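Local coordinates for NAD-dependent aldehyde dehydrogenase (Sinorhizobium meliloti, PDB 3U4J), which probably oxidises aldehydes with NAD or NADP as electron acceptor, and assembles as a tetramer, at residues R89-V94 with S132-Q137; A128-Y133 with V182-G187. All coordinates share one frame; numbering follows the deposited sequence.

Contact 1: R89-V94 with S132-Q137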
loop_
_atom_site.group_PDB
_atom_site.type_symbol
_atom_site.label_atom_id
_atom_site.label_comp_id
_atom_site.label_asym_id
_atom_site.label_seq_id
_atom_site.Cartn_x
_atom_site.Cartn_y
_atom_site.Cartn_z
ATOM N N ARG A 89 -7.848 21.546 3.041
ATOM C CA ARG A 89 -8.845 22.516 3.519
ATOM C C ARG A 89 -9.289 23.475 2.406
ATOM O O ARG A 89 -10.474 23.759 2.273
ATOM C CB ARG A 89 -8.329 23.299 4.730
ATOM C CG ARG A 89 -8.156 22.398 5.977
ATOM C CD ARG A 89 -7.563 23.093 7.234
ATOM N NE ARG A 89 -7.142 22.045 8.185
ATOM C CZ ARG A 89 -5.907 21.857 8.656
ATOM N NH1 ARG A 89 -4.906 22.680 8.330
ATOM N NH2 ARG A 89 -5.676 20.829 9.486
ATOM N N LEU A 90 -8.342 23.966 1.610
ATOM C CA LEU A 90 -8.683 24.868 0.524
ATOM C C LEU A 90 -9.495 24.158 -0.558
ATOM O O LEU A 90 -10.436 24.726 -1.104
ATOM C CB LEU A 90 -7.405 25.504 -0.038
ATOM C CG LEU A 90 -6.755 26.438 1.019
ATOM C CD1 LEU A 90 -5.289 26.779 0.697
ATOM C CD2 LEU A 90 -7.617 27.716 1.207
HETATM N N MSE A 91 -9.124 22.927 -0.869
HETATM C CA MSE A 91 -9.863 22.120 -1.854
HETATM C C MSE A 91 -11.262 21.759 -1.373
HETATM O O MSE A 91 -12.188 21.669 -2.184
HETATM C CB MSE A 91 -9.083 20.834 -2.170
HETATM C CG MSE A 91 -7.739 21.120 -2.817
HETATM SE SE MSE A 91 -6.561 19.577 -2.836
HETATM C CE MSE A 91 -7.619 18.395 -4.006
ATOM N N PHE A 92 -11.436 21.527 -0.069
ATOM C CA PHE A 92 -12.815 21.280 0.455
ATOM C C PHE A 92 -13.691 22.523 0.289
ATOM O O PHE A 92 -14.909 22.426 0.001
ATOM C CB PHE A 92 -12.792 20.851 1.932
ATOM C CG PHE A 92 -12.540 19.381 2.128
ATOM C CD1 PHE A 92 -13.433 18.422 1.608
ATOM C CD2 PHE A 92 -11.423 18.946 2.824
ATOM C CE1 PHE A 92 -13.197 17.050 1.787
ATOM C CE2 PHE A 92 -11.166 17.579 2.994
ATOM C CZ PHE A 92 -12.053 16.629 2.490
ATOM N N LYS A 93 -13.078 23.700 0.471
ATOM C CA LYS A 93 -13.795 24.964 0.254
ATOM C C LYS A 93 -14.277 25.095 -1.181
ATOM O O LYS A 93 -15.379 25.577 -1.411
ATOM C CB LYS A 93 -12.954 26.187 0.655
ATOM C CG LYS A 93 -12.756 26.330 2.168
ATOM C CD LYS A 93 -11.843 27.498 2.463
ATOM C CE LYS A 93 -11.497 27.558 3.913
ATOM N NZ LYS A 93 -11.257 28.975 4.310
ATOM N N VAL A 94 -13.448 24.686 -2.145
ATOM C CA VAL A 94 -13.888 24.616 -3.549
ATOM C C VAL A 94 -15.070 23.647 -3.717
ATOM O O VAL A 94 -16.058 23.981 -4.365
ATOM C CB VAL A 94 -12.747 24.185 -4.500
ATOM C CG1 VAL A 94 -13.234 24.107 -5.961
ATOM C CG2 VAL A 94 -11.541 25.132 -4.372
ATOM N N SER A 132 -14.159 16.630 -3.312
ATOM C CA SER A 132 -14.112 16.190 -1.908
ATOM C C SER A 132 -13.264 14.954 -1.704
ATOM O O SER A 132 -12.501 14.886 -0.754
ATOM C CB SER A 132 -15.504 15.912 -1.326
ATOM O OG SER A 132 -16.307 17.064 -1.463
ATOM N N TYR A 133 -13.438 13.961 -2.564
ATOM C CA TYR A 133 -12.625 12.748 -2.499
ATOM C C TYR A 133 -11.130 13.081 -2.568
ATOM O O TYR A 133 -10.316 12.561 -1.784
ATOM C CB TYR A 133 -12.986 11.754 -3.629
ATOM C CG TYR A 133 -12.005 10.592 -3.639
ATOM C CD1 TYR A 133 -12.245 9.423 -2.907
ATOM C CD2 TYR A 133 -10.809 10.678 -4.358
ATOM C CE1 TYR A 133 -11.302 8.384 -2.907
ATOM C CE2 TYR A 133 -9.865 9.647 -4.342
ATOM C CZ TYR A 133 -10.121 8.522 -3.619
ATOM O OH TYR A 133 -9.165 7.533 -3.613
ATOM N N ALA A 134 -10.760 13.924 -3.537
ATOM C CA ALA A 134 -9.335 14.260 -3.767
ATOM C C ALA A 134 -8.781 15.053 -2.603
ATOM O O ALA A 134 -7.654 14.825 -2.154
ATOM C CB ALA A 134 -9.199 15.063 -5.082
ATOM N N ALA A 135 -9.594 15.974 -2.083
ATOM C CA ALA A 135 -9.178 16.755 -0.902
ATOM C C ALA A 135 -8.900 15.835 0.276
ATOM O O ALA A 135 -7.946 16.045 1.016
ATOM C CB ALA A 135 -10.249 17.790 -0.529
ATOM N N GLY A 136 -9.747 14.830 0.470
ATOM C CA GLY A 136 -9.549 13.861 1.577
ATOM C C GLY A 136 -8.229 13.121 1.428
ATOM O O GLY A 136 -7.470 12.992 2.396
ATOM N N GLN A 137 -7.940 12.649 0.210
ATOM C CA GLN A 137 -6.744 11.849 -0.050
ATOM C C GLN A 137 -5.455 12.655 -0.095
ATOM O O GLN A 137 -4.401 12.117 0.239
ATOM C CB GLN A 137 -6.898 11.040 -1.355
ATOM C CG GLN A 137 -7.908 9.866 -1.242
ATOM C CD GLN A 137 -7.566 8.970 -0.054
ATOM O OE1 GLN A 137 -6.547 8.291 -0.062
ATOM N NE2 GLN A 137 -8.401 9.001 0.989
#
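Phe92 meets the start of 132-137 at Ser132, where the ring carbon CE1 comes within 3.4 Å of Ser132 O, approaching at a slant. That oxygen accepts the N-H of Gly136 inside its own helix, and Phe92 CE1 packs beside it. Ala134 is touched by Met91, present here as the selenium-labelled residue. Its chain runs out extended from the helix and then bends at the selenium, which brings Met91 CE to 3.8 Å from Ala134 CB. Ala135 is the centre of the contact. Its methyl points at helix 84-100 and sits between two side chains: Met91 CB lies 3.6 Å from Ala135 CB, and Phe92 spreads its ring across the same methyl. Ala135 CB stands 3.5 Å from the centroid of the Phe92 ring and only 5° off the normal, a CH-pi contact over the middle of the face. Phe92 reaches this place because CG is anti to its carbonyl carbon (chi1 -84°), which swings the ring toward the neighbouring helix. At Gly136 the CZ end of the ring comes up at a slant to the backbone, with Phe92 CZ 3.6 Å from Gly136 N. The same ring also meets Phe92 of the second subunit. With an alanine at Phe92, the Ala135 methyl would probably lose its aromatic cover, and a gap would open beside Ser132 and Gly136. The arrangement is a close antiparallel helix pair, the axes of 89-94 and 132-137 running 171° apart in direction and 8.5 Å at closest approach, with small residues of helix 117-138 admitting the larger side chains of helix 84-100 beside the second subunit, where Phe92 meets its own counterpart.

Contact 2: A128-Y133 with V182-G187; sequences ADLWSY and VPWAIG
Trp131 takes Pro183 CG over one face of its indole, the two side chains crossing at about a right angle. Pro183 CG lies 3.4 Å from Trp131 CE2 and above the five-membered ring, a CH-pi contact. The CB of Trp131 points away from 182-187, but a chi1 of -86° sets the indole beside the backbone N and turns it back to the neighbouring helix. Its six-membered ring then reaches two aliphatic branches: Val182 CG1 lies 3.8 Å from Trp131 CH2, and Ile186 CD1 lies 4.0 Å from Trp131 CZ3.

Trp184 makes the return contact. Its benzene ring crosses Leu130 at about a right angle, with Trp184 CH2 3.8 Å from Leu130 CD2 and close to Leu130 O as well. Farther along, Trp184 CZ2 comes to 3.5 Å from Tyr133 CD2. These two rings meet rim to rim, their planes 23° apart, neither lying over the other. The indole N-H of Trp184 is used on Gly481 O, giving the polar N-H of this buried ring a partner. Within 128-133, Ala128 O takes both the backbone N-H and the OG of Ser132, from opposite faces of its plane.

Segments 128-133 and 182-187 run nearly parallel, crossing at -21°, and the side-chain packing between them is mainly apolar and aromatic; Trp131 NE1 adds a weak hydrogen bond to Ser179 OG. Helix 174-187 connects the parallel strands 153-168 and 191-195, a beta-alpha-beta unit consistent with the Rossmann-like cofactor domain of aldehyde dehydrogenases, and helix 117-138 packs against it.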
loop_
_atom_site.group_PDB
_atom_site.type_symbol
_atom_site.label_atom_id
_atom_site.label_comp_id
_atom_site.label_asym_id
_atom_site.label_seq_id
_atom_site.Cartn_x
_atom_site.Cartn_y
_atom_site.Cartn_z
ATOM N N ALA A 128 -18.472 18.030 -7.373
ATOM C CA ALA A 128 -18.222 18.414 -5.994
ATOM C C ALA A 128 -17.675 17.195 -5.224
ATOM O O ALA A 128 -16.785 17.343 -4.378
ATOM C CB ALA A 128 -19.488 18.971 -5.324
ATOM N N ASP A 129 -18.193 16.001 -5.530
ATOM C CA ASP A 129 -17.730 14.768 -4.862
ATOM C C ASP A 129 -16.298 14.407 -5.276
ATOM O O ASP A 129 -15.510 13.918 -4.452
ATOM C CB ASP A 129 -18.680 13.579 -5.134
ATOM C CG ASP A 129 -18.410 12.392 -4.214
ATOM O OD1 ASP A 129 -18.390 12.554 -2.970
ATOM O OD2 ASP A 129 -18.228 11.287 -4.731
ATOM N N LEU A 130 -15.951 14.650 -6.549
ATOM C CA LEU A 130 -14.578 14.448 -6.992
ATOM C C LEU A 130 -13.614 15.324 -6.224
ATOM O O LEU A 130 -12.566 14.844 -5.781
ATOM C CB LEU A 130 -14.422 14.711 -8.480
ATOM C CG LEU A 130 -15.015 13.660 -9.438
ATOM C CD1 LEU A 130 -15.126 14.306 -10.838
ATOM C CD2 LEU A 130 -14.170 12.398 -9.495
ATOM N N TRP A 131 -13.976 16.593 -6.079
ATOM C CA TRP A 131 -13.129 17.545 -5.366
ATOM C C TRP A 131 -13.045 17.086 -3.906
ATOM O O TRP A 131 -11.968 17.111 -3.333
ATOM C CB TRP A 131 -13.672 18.992 -5.475
ATOM C CG TRP A 131 -13.196 19.695 -6.716
ATOM C CD1 TRP A 131 -13.737 19.587 -7.992
ATOM C CD2 TRP A 131 -12.075 20.576 -6.829
ATOM N NE1 TRP A 131 -13.006 20.353 -8.884
ATOM C CE2 TRP A 131 -11.994 20.982 -8.190
ATOM C CE3 TRP A 131 -11.120 21.071 -5.909
ATOM C CZ2 TRP A 131 -11.005 21.854 -8.649
ATOM C CZ3 TRP A 131 -10.132 21.945 -6.374
ATOM C CH2 TRP A 131 -10.075 22.320 -7.734
ATOM N N SER A 132 -14.159 16.630 -3.312
ATOM C CA SER A 132 -14.112 16.190 -1.908
ATOM C C SER A 132 -13.264 14.954 -1.704
ATOM O O SER A 132 -12.501 14.886 -0.754
ATOM C CB SER A 132 -15.504 15.912 -1.326
ATOM O OG SER A 132 -16.307 17.064 -1.463
ATOM N N TYR A 133 -13.438 13.961 -2.564
ATOM C CA TYR A 133 -12.625 12.748 -2.499
ATOM C C TYR A 133 -11.130 13.081 -2.568
ATOM O O TYR A 133 -10.316 12.561 -1.784
ATOM C CB TYR A 133 -12.986 11.754 -3.629
ATOM C CG TYR A 133 -12.005 10.592 -3.639
ATOM C CD1 TYR A 133 -12.245 9.423 -2.907
ATOM C CD2 TYR A 133 -10.809 10.678 -4.358
ATOM C CE1 TYR A 133 -11.302 8.384 -2.907
ATOM C CE2 TYR A 133 -9.865 9.647 -4.342
ATOM C CZ TYR A 133 -10.121 8.522 -3.619
ATOM O OH TYR A 133 -9.165 7.533 -3.613
ATOM N N VAL A 182 -7.641 18.431 -12.285
ATOM C CA VAL A 182 -7.125 19.531 -11.465
ATOM C C VAL A 182 -6.933 19.149 -9.982
ATOM O O VAL A 182 -5.863 19.376 -9.432
ATOM C CB VAL A 182 -7.967 20.841 -11.631
ATOM C CG1 VAL A 182 -7.552 21.935 -10.610
ATOM C CG2 VAL A 182 -7.873 21.381 -13.083
ATOM N N PRO A 183 -7.960 18.553 -9.333
ATOM C CA PRO A 183 -7.779 18.306 -7.877
ATOM C C PRO A 183 -6.653 17.315 -7.564
ATOM O O PRO A 183 -5.964 17.474 -6.567
ATOM C CB PRO A 183 -9.148 17.717 -7.438
ATOM C CG PRO A 183 -10.128 18.127 -8.483
ATOM C CD PRO A 183 -9.319 18.197 -9.783
ATOM N N TRP A 184 -6.455 16.311 -8.416
ATOM C CA TRP A 184 -5.389 15.363 -8.233
ATOM C C TRP A 184 -4.015 16.000 -8.429
ATOM O O TRP A 184 -3.055 15.691 -7.692
ATOM C CB TRP A 184 -5.578 14.153 -9.152
ATOM C CG TRP A 184 -6.515 13.104 -8.531
ATOM C CD1 TRP A 184 -6.138 11.946 -7.909
ATOM C CD2 TRP A 184 -7.959 13.151 -8.457
ATOM N NE1 TRP A 184 -7.255 11.278 -7.446
ATOM C CE2 TRP A 184 -8.382 11.984 -7.773
ATOM C CE3 TRP A 184 -8.933 14.056 -8.918
ATOM C CZ2 TRP A 184 -9.744 11.679 -7.545
ATOM C CZ3 TRP A 184 -10.304 13.777 -8.671
ATOM C CH2 TRP A 184 -10.692 12.588 -7.983
ATOM N N ALA A 185 -3.936 16.896 -9.405
ATOM C CA ALA A 185 -2.700 17.610 -9.708
ATOM C C ALA A 185 -2.339 18.622 -8.606
ATOM O O ALA A 185 -1.275 18.549 -8.007
ATOM C CB ALA A 185 -2.845 18.319 -11.109
ATOM N N ILE A 186 -3.229 19.559 -8.300
ATOM C CA ILE A 186 -2.885 20.560 -7.257
ATOM C C ILE A 186 -2.863 19.920 -5.862
ATOM O O ILE A 186 -2.144 20.370 -4.982
ATOM C CB ILE A 186 -3.827 21.790 -7.273
ATOM C CG1 ILE A 186 -5.286 21.391 -6.967
ATOM C CG2 ILE A 186 -3.718 22.477 -8.631
ATOM C CD1 ILE A 186 -6.206 22.534 -6.519
ATOM N N GLY A 187 -3.642 18.855 -5.673
ATOM C CA GLY A 187 -3.583 18.069 -4.431
ATOM C C GLY A 187 -2.235 17.402 -4.237
ATOM O O GLY A 187 -1.781 17.247 -3.116
#

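The two contacts are neighbours, their centres about 6 Å apart, and both use helix 117-138, sharing Ser132 and Tyr133. In chain order helix 84-100 comes first, then 117-138, then 174-187; where they touch, the middle helix runs antiparallel to the first and nearly parallel to the last. The outer two also meet, Met91 SE lying 3.7 Å from Gly187 CA. Separately, Val94 of helix 84-100 packs on Trp131 of helix 117-138. Contacts 1 and 2 are therefore two sides of one buried three-helix packing. Both also touch the second subunit, for instance through Tyr133 on Arg139 of that subunit, and this packing thus connects the strand-linking helix 174-187 with the subunit interface.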